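Local coordinates for protein L-talarate/galactarate dehydratase (Salmonella typhimurium, PDB 2PP0) that catalyses the magnesium-dependent dehydration of L-talarate and galactarate to 5-keto-4-deoxy-D-glucarate, and also epimerises L-talarate to galactarate, at residues A61-E66 with G88-A93; G72-G77 with K143-G148; W352-P355 with E359-E362. All blocks are in the same frame, centred on the assembly; numbering follows the deposited sequence.

Contact 1: A61-E66 with G88-A93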
# COMPACT_ATOMS: atom_id res chain seq x y z
N ALA B 61 -11.73 -7.12 -26.62
CA ALA B 61 -10.32 -6.97 -26.95
C ALA B 61 -9.54 -7.29 -25.68
O ALA B 61 -9.94 -6.88 -24.58
CB ALA B 61 -10.03 -5.54 -27.39
N ILE B 62 -8.45 -8.03 -25.82
CA ILE B 62 -7.62 -8.40 -24.68
C ILE B 62 -6.17 -8.06 -25.00
O ILE B 62 -5.63 -8.56 -25.98
CB ILE B 62 -7.71 -9.92 -24.37
CG1 ILE B 62 -9.15 -10.32 -24.04
CG2 ILE B 62 -6.77 -10.27 -23.22
CD1 ILE B 62 -9.68 -9.75 -22.74
N ILE B 63 -5.55 -7.21 -24.20
CA ILE B 63 -4.15 -6.86 -24.44
C ILE B 63 -3.35 -7.57 -23.35
O ILE B 63 -3.54 -7.32 -22.15
CB ILE B 63 -3.91 -5.33 -24.39
CG1 ILE B 63 -4.77 -4.62 -25.44
CG2 ILE B 63 -2.44 -5.03 -24.70
CD1 ILE B 63 -6.26 -4.57 -25.11
N ILE B 64 -2.46 -8.45 -23.77
CA ILE B 64 -1.66 -9.24 -22.85
C ILE B 64 -0.20 -8.83 -22.83
O ILE B 64 0.37 -8.47 -23.87
CB ILE B 64 -1.71 -10.73 -23.24
CG1 ILE B 64 -3.16 -11.16 -23.41
CG2 ILE B 64 -1.04 -11.59 -22.17
CD1 ILE B 64 -3.32 -12.52 -24.07
N ALA B 65 0.41 -8.87 -21.65
CA ALA B 65 1.82 -8.55 -21.51
C ALA B 65 2.49 -9.73 -20.82
O ALA B 65 1.96 -10.29 -19.86
CB ALA B 65 2.02 -7.28 -20.69
N GLU B 66 3.65 -10.12 -21.33
CA GLU B 66 4.43 -11.22 -20.76
C GLU B 66 5.82 -10.65 -20.57
O GLU B 66 6.40 -10.09 -21.51
CB GLU B 66 4.45 -12.41 -21.71
CG GLU B 66 3.07 -12.99 -22.00
CD GLU B 66 3.10 -14.03 -23.10
OE1 GLU B 66 3.70 -15.11 -22.88
OE2 GLU B 66 2.52 -13.77 -24.18
N GLY B 88 -5.98 0.94 -29.61
CA GLY B 88 -5.19 2.02 -29.05
C GLY B 88 -4.38 1.59 -27.84
O GLY B 88 -3.22 1.98 -27.68
N ILE B 89 -4.99 0.78 -26.98
CA ILE B 89 -4.29 0.28 -25.80
C ILE B 89 -3.06 -0.50 -26.26
O ILE B 89 -1.94 -0.25 -25.80
CB ILE B 89 -5.21 -0.63 -24.97
CG1 ILE B 89 -6.37 0.18 -24.40
CG2 ILE B 89 -4.42 -1.28 -23.83
CD1 ILE B 89 -7.42 -0.66 -23.72
N TYR B 90 -3.26 -1.44 -27.18
CA TYR B 90 -2.14 -2.24 -27.70
C TYR B 90 -1.09 -1.38 -28.39
O TYR B 90 0.11 -1.56 -28.18
CB TYR B 90 -2.64 -3.29 -28.69
CG TYR B 90 -1.52 -4.03 -29.40
CD1 TYR B 90 -0.84 -5.07 -28.77
CD2 TYR B 90 -1.13 -3.68 -30.69
CE1 TYR B 90 0.20 -5.74 -29.41
CE2 TYR B 90 -0.09 -4.34 -31.34
CZ TYR B 90 0.57 -5.38 -30.69
OH TYR B 90 1.59 -6.05 -31.33
N ALA B 91 -1.54 -0.44 -29.23
CA ALA B 91 -0.61 0.42 -29.95
C ALA B 91 0.30 1.22 -29.02
O ALA B 91 1.50 1.35 -29.27
CB ALA B 91 -1.38 1.37 -30.88
N HIS B 92 -0.26 1.77 -27.94
CA HIS B 92 0.54 2.55 -27.01
C HIS B 92 1.47 1.64 -26.20
O HIS B 92 2.63 1.98 -25.97
CB HIS B 92 -0.35 3.34 -26.06
CG HIS B 92 0.40 4.33 -25.21
ND1 HIS B 92 1.11 5.38 -25.76
CD2 HIS B 92 0.59 4.40 -23.87
CE1 HIS B 92 1.70 6.06 -24.79
NE2 HIS B 92 1.40 5.48 -23.64
N ALA B 93 0.96 0.50 -25.76
CA ALA B 93 1.77 -0.45 -24.99
C ALA B 93 2.98 -0.80 -25.85
O ALA B 93 4.12 -0.84 -25.37
CB ALA B 93 0.95 -1.69 -24.68

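Contact 2: G72-G77 with K143-G148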
# COMPACT_ATOMS: atom_id res chain seq x y z
N GLY B 72 15.42 -15.58 -14.42
CA GLY B 72 14.45 -16.63 -14.65
C GLY B 72 13.01 -16.48 -14.21
O GLY B 72 12.25 -17.46 -14.25
N PHE B 73 12.62 -15.29 -13.79
CA PHE B 73 11.24 -15.09 -13.36
C PHE B 73 10.36 -14.72 -14.54
O PHE B 73 10.83 -14.21 -15.56
CB PHE B 73 11.19 -14.02 -12.26
CG PHE B 73 11.82 -14.47 -10.96
CD1 PHE B 73 11.14 -15.34 -10.12
CD2 PHE B 73 13.10 -14.06 -10.62
CE1 PHE B 73 11.74 -15.80 -8.95
CE2 PHE B 73 13.70 -14.52 -9.44
CZ PHE B 73 13.02 -15.39 -8.61
N GLU B 74 9.07 -14.99 -14.40
CA GLU B 74 8.13 -14.72 -15.46
C GLU B 74 6.85 -14.11 -14.90
O GLU B 74 6.43 -14.43 -13.79
CB GLU B 74 7.86 -16.05 -16.19
CG GLU B 74 6.52 -16.19 -16.89
CD GLU B 74 5.40 -16.51 -15.93
OE1 GLU B 74 5.57 -17.38 -15.04
OE2 GLU B 74 4.33 -15.88 -16.06
N GLY B 75 6.25 -13.19 -15.66
CA GLY B 75 5.03 -12.56 -15.21
C GLY B 75 4.07 -12.34 -16.36
O GLY B 75 4.51 -12.10 -17.49
N VAL B 76 2.78 -12.43 -16.10
CA VAL B 76 1.78 -12.22 -17.13
C VAL B 76 0.64 -11.36 -16.58
O VAL B 76 0.26 -11.49 -15.42
CB VAL B 76 1.22 -13.56 -17.64
CG1 VAL B 76 0.47 -14.27 -16.53
CG2 VAL B 76 0.31 -13.33 -18.84
N GLY B 77 0.10 -10.49 -17.43
CA GLY B 77 -0.99 -9.62 -17.02
C GLY B 77 -1.76 -9.16 -18.25
O GLY B 77 -1.30 -9.37 -19.37
N LYS B 143 6.28 -10.57 -9.04
CA LYS B 143 6.72 -10.40 -7.66
C LYS B 143 6.12 -11.44 -6.72
O LYS B 143 6.81 -11.93 -5.82
CB LYS B 143 6.41 -8.98 -7.15
CG LYS B 143 6.86 -8.78 -5.71
CD LYS B 143 6.79 -7.33 -5.26
CE LYS B 143 7.87 -6.49 -5.90
NZ LYS B 143 7.91 -5.13 -5.28
N ALA B 144 4.85 -11.76 -6.92
CA ALA B 144 4.18 -12.76 -6.08
C ALA B 144 4.84 -14.12 -6.30
O ALA B 144 5.15 -14.83 -5.34
CB ALA B 144 2.69 -12.84 -6.43
N LYS B 145 5.05 -14.47 -7.56
CA LYS B 145 5.69 -15.74 -7.90
C LYS B 145 7.09 -15.80 -7.31
O LYS B 145 7.54 -16.86 -6.88
CB LYS B 145 5.75 -15.91 -9.43
CG LYS B 145 4.39 -16.17 -10.06
CD LYS B 145 4.46 -16.18 -11.58
CE LYS B 145 3.11 -16.57 -12.18
NZ LYS B 145 3.09 -16.39 -13.67
N ARG B 146 7.78 -14.67 -7.31
CA ARG B 146 9.13 -14.60 -6.75
C ARG B 146 9.08 -14.93 -5.25
O ARG B 146 10.03 -15.47 -4.69
CB ARG B 146 9.72 -13.21 -6.96
CG ARG B 146 11.11 -13.01 -6.38
CD ARG B 146 11.52 -11.55 -6.44
NE ARG B 146 11.56 -11.06 -7.82
CZ ARG B 146 12.61 -11.18 -8.63
NH1 ARG B 146 13.72 -11.76 -8.20
NH2 ARG B 146 12.55 -10.72 -9.88
N ALA B 147 7.97 -14.61 -4.60
CA ALA B 147 7.80 -14.89 -3.17
C ALA B 147 7.19 -16.28 -2.98
O ALA B 147 7.04 -16.76 -1.85
CB ALA B 147 6.89 -13.83 -2.54
N GLY B 148 6.84 -16.93 -4.09
CA GLY B 148 6.23 -18.25 -4.03
C GLY B 148 4.86 -18.17 -3.38
O GLY B 148 4.51 -19.02 -2.57

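Contact 3: W352-P355 with E359-E362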
# COMPACT_ATOMS: atom_id res chain seq x y z
N TRP B 352 -16.80 -15.46 -19.68
CA TRP B 352 -16.15 -14.97 -20.89
C TRP B 352 -14.66 -15.23 -21.03
O TRP B 352 -14.20 -15.66 -22.08
CB TRP B 352 -16.39 -13.46 -21.01
CG TRP B 352 -17.83 -13.07 -21.12
CD1 TRP B 352 -18.92 -13.91 -21.11
CD2 TRP B 352 -18.35 -11.75 -21.25
NE1 TRP B 352 -20.08 -13.18 -21.22
CE2 TRP B 352 -19.76 -11.85 -21.31
CE3 TRP B 352 -17.76 -10.48 -21.32
CZ2 TRP B 352 -20.59 -10.74 -21.43
CZ3 TRP B 352 -18.58 -9.37 -21.44
CH2 TRP B 352 -19.98 -9.50 -21.50
N LEU B 353 -13.90 -14.97 -19.97
CA LEU B 353 -12.45 -15.15 -20.02
C LEU B 353 -11.95 -16.56 -19.71
O LEU B 353 -10.77 -16.84 -19.89
CB LEU B 353 -11.78 -14.15 -19.07
CG LEU B 353 -12.20 -12.68 -19.25
CD1 LEU B 353 -11.38 -11.79 -18.32
CD2 LEU B 353 -12.00 -12.25 -20.71
N ASN B 354 -12.84 -17.44 -19.26
CA ASN B 354 -12.44 -18.82 -18.92
C ASN B 354 -11.51 -19.48 -19.94
O ASN B 354 -10.48 -20.02 -19.58
CB ASN B 354 -13.66 -19.72 -18.71
CG ASN B 354 -14.40 -19.42 -17.43
OD1 ASN B 354 -13.86 -18.77 -16.53
ND2 ASN B 354 -15.64 -19.89 -17.33
N PRO B 355 -11.87 -19.43 -21.24
CA PRO B 355 -11.04 -20.05 -22.28
C PRO B 355 -9.65 -19.46 -22.52
O PRO B 355 -8.83 -20.06 -23.21
CB PRO B 355 -11.93 -19.98 -23.52
CG PRO B 355 -12.78 -18.78 -23.27
CD PRO B 355 -13.13 -18.91 -21.81
N GLU B 359 -6.19 -22.77 -16.35
CA GLU B 359 -6.79 -23.03 -15.05
C GLU B 359 -8.13 -22.33 -14.84
O GLU B 359 -8.38 -21.26 -15.40
CB GLU B 359 -5.81 -22.60 -13.94
CG GLU B 359 -4.38 -23.11 -14.13
CD GLU B 359 -3.54 -22.23 -15.04
OE1 GLU B 359 -4.09 -21.33 -15.70
OE2 GLU B 359 -2.31 -22.45 -15.10
N GLN B 360 -8.99 -22.93 -14.03
CA GLN B 360 -10.30 -22.37 -13.73
C GLN B 360 -10.44 -22.19 -12.22
O GLN B 360 -9.86 -22.96 -11.45
CB GLN B 360 -11.41 -23.30 -14.23
CG GLN B 360 -11.37 -23.61 -15.74
CD GLN B 360 -11.39 -22.35 -16.60
OE1 GLN B 360 -12.20 -21.44 -16.37
NE2 GLN B 360 -10.52 -22.31 -17.61
N LEU B 361 -11.19 -21.18 -11.79
CA LEU B 361 -11.39 -20.92 -10.37
C LEU B 361 -12.48 -21.79 -9.77
O LEU B 361 -13.44 -22.17 -10.44
CB LEU B 361 -11.75 -19.44 -10.14
CG LEU B 361 -10.63 -18.42 -10.36
CD1 LEU B 361 -11.20 -17.01 -10.28
CD2 LEU B 361 -9.54 -18.63 -9.32
N GLU B 362 -12.33 -22.11 -8.49
CA GLU B 362 -13.28 -22.95 -7.78
C GLU B 362 -14.42 -22.15 -7.17
O GLU B 362 -14.19 -21.30 -6.31
CB GLU B 362 -12.55 -23.73 -6.68
CG GLU B 362 -13.41 -24.75 -5.94
CD GLU B 362 -12.72 -25.31 -4.70
OE1 GLU B 362 -11.54 -25.70 -4.80
OE2 GLU B 362 -13.36 -25.36 -3.62

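Contact 1: A61-E66 with G88-A93
Ile63 meets Ile89 and Tyr90 where helix 86-96 lies against one face of the antiparallel sheet in the N-terminal domain, the alpha+beta capping domain of the enolase superfamily. A single strand residue does the work here, resting against two consecutive helical residues. Ile63 points its CB at the helix, and its longer branch makes the closest approach, with CG1 lying 3.7 Å from CG2 of Ile89. The delta methyl continues over the same neighbour, Ile63 CD1 being 4.0 Å from Ile89 CG2. Ile89 answers with its short branch: chi1 of -66° sets CG2 anti to the backbone N and turns it to the strand. The two isoleucines thus meet at a slant, branch against branch.

Tyr90 offers its root instead of the flat of its ring. Its CB comes within 4.1 Å of Ile63 CG1, which also sits 3.9 Å from the Tyr90 backbone N. The phenol leaves the helix with CG anti to the backbone N (chi1 173°), and Ile63 CG2 lies at the edge of the ring, near its plane; neither ring face receives the isoleucine. Ile63 CG2 is also 4.1 Å from Tyr90 CA, so it fits against the helix backbone as well as the aromatic side chain.

The surroundings close the core: Met127 and Gln130 of helix 127-146 touch Ile89, and Leu35 of strand 28-40 touches Tyr90. On the other sheet face, Ile62 and Ile64 pack against loop residues Leu356 and Leu380.

All three touching residues are buried, and what passes between the segments is apolar contact alone. Between these two segments the hold is therefore one of shape, probably aided by exclusion of water.

Contact 2: G72-G77 with K143-G148
Phe73 and Arg146 form a cation-pi pair beside the Schellman motif that closes helix 127-146, in which Gly148 adopts positive phi and its N bonds back to Lys145 O. The tight part of the contact is here. The guanidinium CZ of Arg146 stands 3.9 Å from the centroid of the Phe73 ring, over the face, with the two planes inclined by 44°. The group sits off-centre, over the CD2-CE2 side, and Arg146 NH1 comes to 3.0 Å from Phe73 CE2. Arg146 CG lies over a face too, in a CH-pi contact 4.1 Å from the centroid of the Phe73 ring. A bend at chi3 (-61°) swings the guanidinium back across the ring instead of letting the chain run straight past it. Arg146 NH2 forms a salt bridge with Asp26 OD2, so the ring packs against a charge already held elsewhere. Beyond, Arg146 and Ala147 reach Ala147 of the second subunit.

The other half, on strand 74-81, is polar and has few touching atoms. Val76 barely participates, its CG1 being 4.4 Å from Lys145 NZ. Lys145 extends fully beyond CG and meets the strand mainly through CD and its ammonium, which reaches the bent side chain of Glu74. Asp141 takes a second salt bridge from the same ammonium and accepts a bond from Val76 N, tying lysine and strand together. Glu74 uses its carboxylate unevenly: OE2 is 2.7 Å from Lys145 NZ, whereas OE1 receives only a weak bond from it.

Contact 3: W352-P355 with E359-E362
Gln360 reaches back to Asn354 across the surface loop of the barrel domain, the modified TIM barrel of the enolase superfamily, between strands 346-349 and 362-364. The first shell is one hydrogen bond: Gln360 NE2 donates to the backbone O of Asn354 at 3.0 Å, almost straight (N-H...O 175°). The acceptor lies nearly in the amide plane of Gln360, but the donor stands 47° out of the carbonyl plane, above it and not on a lone pair. A side chain thus bonds to the main chain at the point where Asn354 begins a 3-10 turn.

The two side-chain amides themselves are turned almost perpendicular, and they do not pair. Asn354 OD1 and Gln360 OE1 approach to 3.1 Å; both are acceptors as modelled, so the approach is unfavourable unless the Asn354 amide is in fact flipped, which this contact alone cannot settle. Gln360 gets here by folding at chi2 (-56°), which brings its amide back toward the 3-10 turn.

In the next shell, Met331 of helix 331-339 touches Asn354, while Ala13 of the second subunit packs on both Asn354 and Gln360, placing the pair at the subunit interface. Neighbouring residues have their own partners: Leu361 packs on Leu335, and Pro355 O is hydrogen-bonded to Ser381 OG. Apart from the pair, Trp352 meets Phe350 edge-to-face and touches the substrate-binding Lys82. Next to Gln360 in the chain, Glu359 OE1 accepts a hydrogen bond from the backbone N of Thr379.

How the contacts relate
Contacts 1 and 2 belong to the N-terminal domain and contact 3 to the barrel domain; their centres lie about 20 to 21 Å apart. Along the chain 61-66, 72-77, 88-93 and 143-148 interleave, and contact 3 follows. Contacts 1 and 2 share the antiparallel sheet: strands 57-69 and 74-81 are neighbours, joined by a probable hydrogen bond from Ala65 N to Gly77 O (2.9 Å). Contact 3 touches contact 1 where Ile62 CD1 meets Leu353 CD2 at 4.0 Å, across the seam between capping domain and barrel. The sheet thus joins contacts 1 and 2, and its strand 57-69 meets the barrel domain at contact 3; contacts 2 and 3 each also touch the second subunit.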